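Local coordinates for MarR family transcriptional regulator (Staphylococcus epidermidis, PDB 5HLI), which probably acts as a redox-sensing, DNA-binding transcriptional regulator of the MarR type, in which formation of a disulfide would alter its hold on DNA, at residues A[48-53]-A[59-64]; A[85-90]-A[95-100]. The protein carries 1 engineered substitution. All coordinates share one frame; numbering follows the deposited sequence.

Contact 1. Residues A[48-53]-A[59-64]; sequences LTLWEE and NSIGRH
Thr49 and Leu50 on helix 41-52 meet Ile61 and His64 on helix 58-65, joining the two helices in the winged helix-turn-helix domain expected of a MarR-type regulator. The short segments run 112° apart, and their axes come no nearer than 10.6 Å, so side chains alone bridge the gap. The close-packed part is apolar. CD2 of Leu50 meets CD1 of Ile61 at 4.2 Å, both in buried side chains, and CG2 of Thr49 lies 4.1 Å from CG2 of Ile61. Leu50 and Ile61 also rest on Ile99 of strand 97-101, which closes this corner from the sheet side.

Toward solvent the contact turns polar, and Glu53 and His64 are exposed. Thr49 turns its hydroxyl anti to its own backbone N (chi1 -175°), which carries OG1 toward the His64 ring, 3.0 Å from ND1. The hydroxyl approaches that ring obliquely, and the two side chains cross at about a right angle. At the rim, Glu53 reaches out in a fully extended chain and places OE1 at the ring edge, near its plane, 3.2 Å from CE1 of His64; carboxylate and ring are turned 68° apart. A water donates to Ser60 OG at 2.7 Å and lies next to Glu53 OE2, though its approach to that oxygen is too short to trust.

Gln56, in the short strand 56-57 between the two helices, draws the polar groups together: its NE2 donates to Thr49 OG1 and to Glu53 O, while its OE1 accepts hydrogen bonds from Ser60 OG and, weakly, from His64 ND1. The chemistry thus implies a small apolar inner seam and a polar outer rim in which the nearby Glu53 carboxylate would probably favour a positively charged His64.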
loop_
_atom_site.group_PDB
_atom_site.type_symbol
_atom_site.label_atom_id
_atom_site.label_comp_id
_atom_site.label_asym_id
_atom_site.label_seq_id
_atom_site.Cartn_x
_atom_site.Cartn_y
_atom_site.Cartn_z
ATOM N N LEU A 48 6.006 13.201 12.655
ATOM C CA LEU A 48 7.209 12.374 12.628
ATOM C C LEU A 48 8.472 13.222 12.515
ATOM O O LEU A 48 9.482 12.925 13.164
ATOM C CB LEU A 48 7.125 11.363 11.481
ATOM C CG LEU A 48 6.205 10.169 11.746
ATOM C CD1 LEU A 48 6.013 9.333 10.489
ATOM C CD2 LEU A 48 6.758 9.316 12.884
ATOM N N THR A 49 8.444 14.282 11.703
ATOM C CA THR A 49 9.632 15.127 11.614
ATOM C C THR A 49 9.787 15.989 12.863
ATOM O O THR A 49 10.912 16.245 13.309
ATOM C CB THR A 49 9.606 15.987 10.343
ATOM O OG1 THR A 49 10.843 16.702 10.230
ATOM C CG2 THR A 49 8.463 16.994 10.354
ATOM N N LEU A 50 8.674 16.424 13.460
ATOM C CA LEU A 50 8.762 17.186 14.703
ATOM C C LEU A 50 9.323 16.332 15.832
ATOM O O LEU A 50 10.065 16.829 16.684
ATOM C CB LEU A 50 7.390 17.744 15.081
ATOM C CG LEU A 50 6.883 18.915 14.239
ATOM C CD1 LEU A 50 5.445 19.238 14.593
ATOM C CD2 LEU A 50 7.765 20.135 14.443
ATOM N N TRP A 51 8.982 15.042 15.853
ATOM C CA TRP A 51 9.528 14.149 16.867
ATOM C C TRP A 51 11.012 13.877 16.654
ATOM O O TRP A 51 11.677 13.390 17.573
ATOM C CB TRP A 51 8.736 12.840 16.890
ATOM C CG TRP A 51 7.370 12.992 17.493
ATOM C CD1 TRP A 51 7.000 13.871 18.471
ATOM C CD2 TRP A 51 6.189 12.257 17.149
ATOM N NE1 TRP A 51 5.666 13.723 18.763
ATOM C CE2 TRP A 51 5.144 12.740 17.964
ATOM C CE3 TRP A 51 5.913 11.235 16.234
ATOM C CZ2 TRP A 51 3.846 12.239 17.890
ATOM C CZ3 TRP A 51 4.620 10.739 16.163
ATOM C CH2 TRP A 51 3.605 11.241 16.987
ATOM N N GLU A 52 11.542 14.178 15.467
ATOM C CA GLU A 52 12.976 14.108 15.215
ATOM C C GLU A 52 13.674 15.430 15.506
ATOM O O GLU A 52 14.772 15.438 16.072
ATOM C CB GLU A 52 13.246 13.696 13.764
ATOM C CG GLU A 52 12.762 12.298 13.418
ATOM C CD GLU A 52 13.499 11.222 14.195
ATOM O OE1 GLU A 52 14.729 11.092 14.012
ATOM O OE2 GLU A 52 12.849 10.510 14.992
ATOM N N GLU A 53 13.056 16.549 15.128
ATOM C CA GLU A 53 13.636 17.873 15.327
ATOM C C GLU A 53 12.523 18.839 15.700
ATOM O O GLU A 53 11.603 19.065 14.908
ATOM C CB GLU A 53 14.371 18.351 14.070
ATOM C CG GLU A 53 14.946 19.752 14.185
ATOM C CD GLU A 53 15.536 20.254 12.882
ATOM O OE1 GLU A 53 15.564 19.480 11.901
ATOM O OE2 GLU A 53 15.966 21.424 12.837
ATOM N N ASN A 59 8.967 26.319 6.830
ATOM C CA ASN A 59 9.795 26.007 5.670
ATOM C C ASN A 59 10.664 24.778 5.915
ATOM O O ASN A 59 10.878 23.972 5.002
ATOM C CB ASN A 59 10.658 27.215 5.302
ATOM C CG ASN A 59 9.854 28.329 4.658
ATOM O OD1 ASN A 59 8.799 28.089 4.066
ATOM N ND2 ASN A 59 10.351 29.553 4.768
ATOM N N SER A 60 11.170 24.615 7.142
ATOM C CA SER A 60 11.979 23.442 7.460
ATOM C C SER A 60 11.160 22.160 7.362
ATOM O O SER A 60 11.655 21.131 6.888
ATOM C CB SER A 60 12.585 23.581 8.855
ATOM O OG SER A 60 13.175 22.363 9.274
ATOM N N ILE A 61 9.905 22.201 7.813
ATOM C CA ILE A 61 9.029 21.041 7.668
ATOM C C ILE A 61 8.797 20.739 6.194
ATOM O O ILE A 61 8.775 19.574 5.778
ATOM C CB ILE A 61 7.704 21.273 8.417
ATOM C CG1 ILE A 61 7.978 21.523 9.903
ATOM C CG2 ILE A 61 6.762 20.087 8.226
ATOM C CD1 ILE A 61 6.737 21.840 10.718
ATOM N N GLY A 62 8.626 21.786 5.385
ATOM C CA GLY A 62 8.438 21.586 3.957
ATOM C C GLY A 62 9.627 20.921 3.295
ATOM O O GLY A 62 9.463 20.061 2.428
ATOM N N ARG A 63 10.842 21.307 3.690
ATOM C CA ARG A 63 12.031 20.657 3.146
ATOM C C ARG A 63 12.099 19.192 3.565
ATOM O O ARG A 63 12.421 18.321 2.750
ATOM C CB ARG A 63 13.289 21.405 3.587
ATOM C CG ARG A 63 13.444 22.777 2.945
ATOM C CD ARG A 63 14.798 23.401 3.251
ATOM N NE ARG A 63 14.913 23.841 4.638
ATOM C CZ ARG A 63 14.506 25.028 5.079
ATOM N NH1 ARG A 63 13.950 25.893 4.242
ATOM N NH2 ARG A 63 14.653 25.351 6.357
ATOM N N HIS A 64 11.782 18.901 4.830
ATOM C CA HIS A 64 11.827 17.524 5.316
ATOM C C HIS A 64 10.841 16.629 4.578
ATOM O O HIS A 64 11.158 15.477 4.260
ATOM C CB HIS A 64 11.533 17.482 6.812
ATOM C CG HIS A 64 12.663 17.959 7.662
ATOM N ND1 HIS A 64 12.470 18.712 8.800
ATOM C CD2 HIS A 64 13.999 17.786 7.547
ATOM C CE1 HIS A 64 13.639 18.985 9.346
ATOM N NE2 HIS A 64 14.580 18.431 8.608
HETATM O O HOH W 1 15.185 22.854 11.039
#

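Contact 2. Residues A[85-90]-A[95-100]; sequences VKRERQ and RQLIIT
The Arg89 guanidinium lies with one face on Leu97, whose CB sits 3.6 Å above the plane and over its centre, while at the edge Arg95 O takes a hydrogen bond from NH1 of Arg89 at 2.9 Å, only 2° out of plane. This is the end of the antiparallel beta hairpin that forms the wing of the winged-helix fold. Bends at chi2 and chi3 fold the Arg89 chain back across Leu97, at about a right angle to it. On the other side of the hairpin end, the side chains of Gln90 and Gln96 lie side by side, their amide planes 11° apart. OE1 of Gln90 accepts a hydrogen bond from the backbone N of Gln96 at 3.0 Å, tying the side chain to the turn, and NE2 of Gln90 packs on CD1 of Ile98 at 3.6 Å.

Toward the base of the hairpin, Lys86 with Thr100 and Glu88 with Ile98 are hydrogen-bonded pairs, while Arg87 faces Ile99 across a non-hydrogen-bonded one. Leu97 and Ile99 share a face of the hairpin with Arg87 and Arg89: CG of Arg87 lies 3.7 Å from CD1 of Ile99, and NH1 of Arg87 makes a salt bridge with Glu80 of helix 69-81. Glu88 and Ile98 share the opposite face. At the far tip a water donates to Gln90 O at 2.6 Å and accepts a long bond from NH1 of Arg95 at 3.3 Å.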
loop_
_atom_site.group_PDB
_atom_site.type_symbol
_atom_site.label_atom_id
_atom_site.label_comp_id
_atom_site.label_asym_id
_atom_site.label_seq_id
_atom_site.Cartn_x
_atom_site.Cartn_y
_atom_site.Cartn_z
ATOM N N VAL A 85 0.372 20.936 18.257
ATOM C CA VAL A 85 1.462 21.883 18.065
ATOM C C VAL A 85 0.986 23.275 18.460
ATOM O O VAL A 85 -0.207 23.532 18.614
ATOM C CB VAL A 85 1.981 21.905 16.609
ATOM C CG1 VAL A 85 2.476 20.526 16.180
ATOM C CG2 VAL A 85 0.898 22.414 15.668
ATOM N N LYS A 86 1.948 24.178 18.609
ATOM C CA LYS A 86 1.689 25.607 18.673
ATOM C C LYS A 86 2.233 26.277 17.417
ATOM O O LYS A 86 3.251 25.857 16.860
ATOM C CB LYS A 86 2.322 26.241 19.916
ATOM C CG LYS A 86 1.723 25.759 21.226
ATOM C CD LYS A 86 2.227 26.577 22.402
ATOM C CE LYS A 86 1.469 26.222 23.673
ATOM N NZ LYS A 86 0.004 26.465 23.522
ATOM N N ARG A 87 1.538 27.316 16.969
ATOM C CA ARG A 87 1.962 28.118 15.830
ATOM C C ARG A 87 2.353 29.505 16.321
ATOM O O ARG A 87 1.594 30.142 17.057
ATOM C CB ARG A 87 0.852 28.207 14.779
ATOM C CG ARG A 87 0.607 26.894 14.042
ATOM C CD ARG A 87 -0.669 26.909 13.209
ATOM N NE ARG A 87 -0.661 27.919 12.156
ATOM C CZ ARG A 87 -1.365 29.046 12.193
ATOM N NH1 ARG A 87 -2.141 29.311 13.237
ATOM N NH2 ARG A 87 -1.293 29.909 11.186
ATOM N N GLU A 88 3.545 29.956 15.933
ATOM C CA GLU A 88 4.040 31.282 16.292
ATOM C C GLU A 88 4.548 31.965 15.033
ATOM O O GLU A 88 5.634 31.639 14.541
ATOM C CB GLU A 88 5.149 31.206 17.343
ATOM C CG GLU A 88 5.798 32.556 17.628
ATOM C CD GLU A 88 7.114 32.435 18.376
ATOM O OE1 GLU A 88 7.785 33.470 18.567
ATOM O OE2 GLU A 88 7.475 31.308 18.774
ATOM N N ARG A 89 3.769 32.907 14.513
ATOM C CA ARG A 89 4.182 33.713 13.372
ATOM C C ARG A 89 4.993 34.889 13.901
ATOM O O ARG A 89 4.465 35.739 14.626
ATOM C CB ARG A 89 2.969 34.188 12.576
ATOM C CG ARG A 89 3.311 35.095 11.402
ATOM C CD ARG A 89 4.188 34.386 10.378
ATOM N NE ARG A 89 3.444 33.396 9.605
ATOM C CZ ARG A 89 3.937 32.742 8.558
ATOM N NH1 ARG A 89 5.180 32.973 8.155
ATOM N NH2 ARG A 89 3.189 31.857 7.913
ATOM N N GLN A 90 6.281 34.922 13.563
ATOM C CA GLN A 90 7.116 36.052 13.942
ATOM C C GLN A 90 6.573 37.332 13.322
ATOM O O GLN A 90 6.131 37.346 12.170
ATOM C CB GLN A 90 8.560 35.823 13.498
ATOM C CG GLN A 90 9.278 34.703 14.230
ATOM C CD GLN A 90 10.685 34.478 13.703
ATOM O OE1 GLN A 90 10.963 34.707 12.525
ATOM N NE2 GLN A 90 11.580 34.035 14.576
ATOM N N ARG A 95 10.090 36.749 9.889
ATOM C CA ARG A 95 8.651 36.485 9.886
ATOM C C ARG A 95 8.354 35.021 9.573
ATOM O O ARG A 95 7.440 34.693 8.813
ATOM C CB ARG A 95 7.922 37.415 8.914
ATOM C CG ARG A 95 8.102 38.891 9.239
ATOM C CD ARG A 95 7.163 39.774 8.429
ATOM N NE ARG A 95 7.552 41.177 8.494
ATOM C CZ ARG A 95 6.847 42.108 9.135
ATOM N NH1 ARG A 95 5.712 41.787 9.751
ATOM N NH2 ARG A 95 7.266 43.365 9.165
ATOM N N GLN A 96 9.144 34.130 10.162
ATOM C CA GLN A 96 8.927 32.707 9.984
ATOM C C GLN A 96 7.725 32.252 10.805
ATOM O O GLN A 96 7.262 32.944 11.717
ATOM C CB GLN A 96 10.172 31.920 10.394
ATOM C CG GLN A 96 11.432 32.314 9.640
ATOM C CD GLN A 96 12.693 31.836 10.333
ATOM O OE1 GLN A 96 12.738 31.725 11.557
ATOM N NE2 GLN A 96 13.726 31.546 9.550
ATOM N N LEU A 97 7.209 31.078 10.458
ATOM C CA LEU A 97 6.190 30.408 11.253
ATOM C C LEU A 97 6.880 29.287 12.019
ATOM O O LEU A 97 7.300 28.290 11.425
ATOM C CB LEU A 97 5.060 29.870 10.377
ATOM C CG LEU A 97 3.879 29.255 11.138
ATOM C CD1 LEU A 97 3.100 30.326 11.888
ATOM C CD2 LEU A 97 2.969 28.479 10.194
ATOM N N ILE A 98 7.012 29.457 13.330
ATOM C CA ILE A 98 7.707 28.488 14.169
ATOM C C ILE A 98 6.686 27.497 14.714
ATOM O O ILE A 98 5.706 27.890 15.356
ATOM C CB ILE A 98 8.470 29.182 15.306
ATOM C CG1 ILE A 98 9.545 30.110 14.732
ATOM C CG2 ILE A 98 9.089 28.150 16.241
ATOM C CD1 ILE A 98 10.307 30.883 15.781
ATOM N N ILE A 99 6.916 26.212 14.458
ATOM C CA ILE A 99 6.027 25.141 14.895
ATOM C C ILE A 99 6.675 24.431 16.072
ATOM O O ILE A 99 7.816 23.964 15.971
ATOM C CB ILE A 99 5.738 24.156 13.749
ATOM C CG1 ILE A 99 5.193 24.906 12.533
ATOM C CG2 ILE A 99 4.766 23.074 14.205
ATOM C CD1 ILE A 99 3.910 25.667 12.810
ATOM N N THR A 100 5.955 24.349 17.188
ATOM C CA THR A 100 6.475 23.732 18.400
ATOM C C THR A 100 5.457 22.740 18.938
ATOM O O THR A 100 4.269 23.061 19.045
ATOM C CB THR A 100 6.797 24.787 19.466
ATOM O OG1 THR A 100 7.521 25.869 18.865
ATOM C CG2 THR A 100 7.639 24.180 20.576
HETATM O O HOH W 2 4.757 38.735 10.434
#

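In the fold
Both contacts belong to one winged-helix domain and meet in its core: CD1 of Leu50 from contact 1 packs on CG1 of Val85, 3.6 Å away, and CD1 of Ile61 touches CG1 of Ile99 at 3.9 Å. Their centres lie about 13 Å apart. Contact 1 joins two helices through side chains, whereas contact 2 joins neighbouring strands mainly through backbone hydrogen bonds. Each is apolar where it faces the shared core and polar at its outer side, but the centre of contact 2 lies about 23 Å from the centre of the chain, that of contact 1 about 12 Å, and contact 2 carries charged arginines. Strand 56-57, between the helices of contact 1, pairs with strand 97-101 of contact 2.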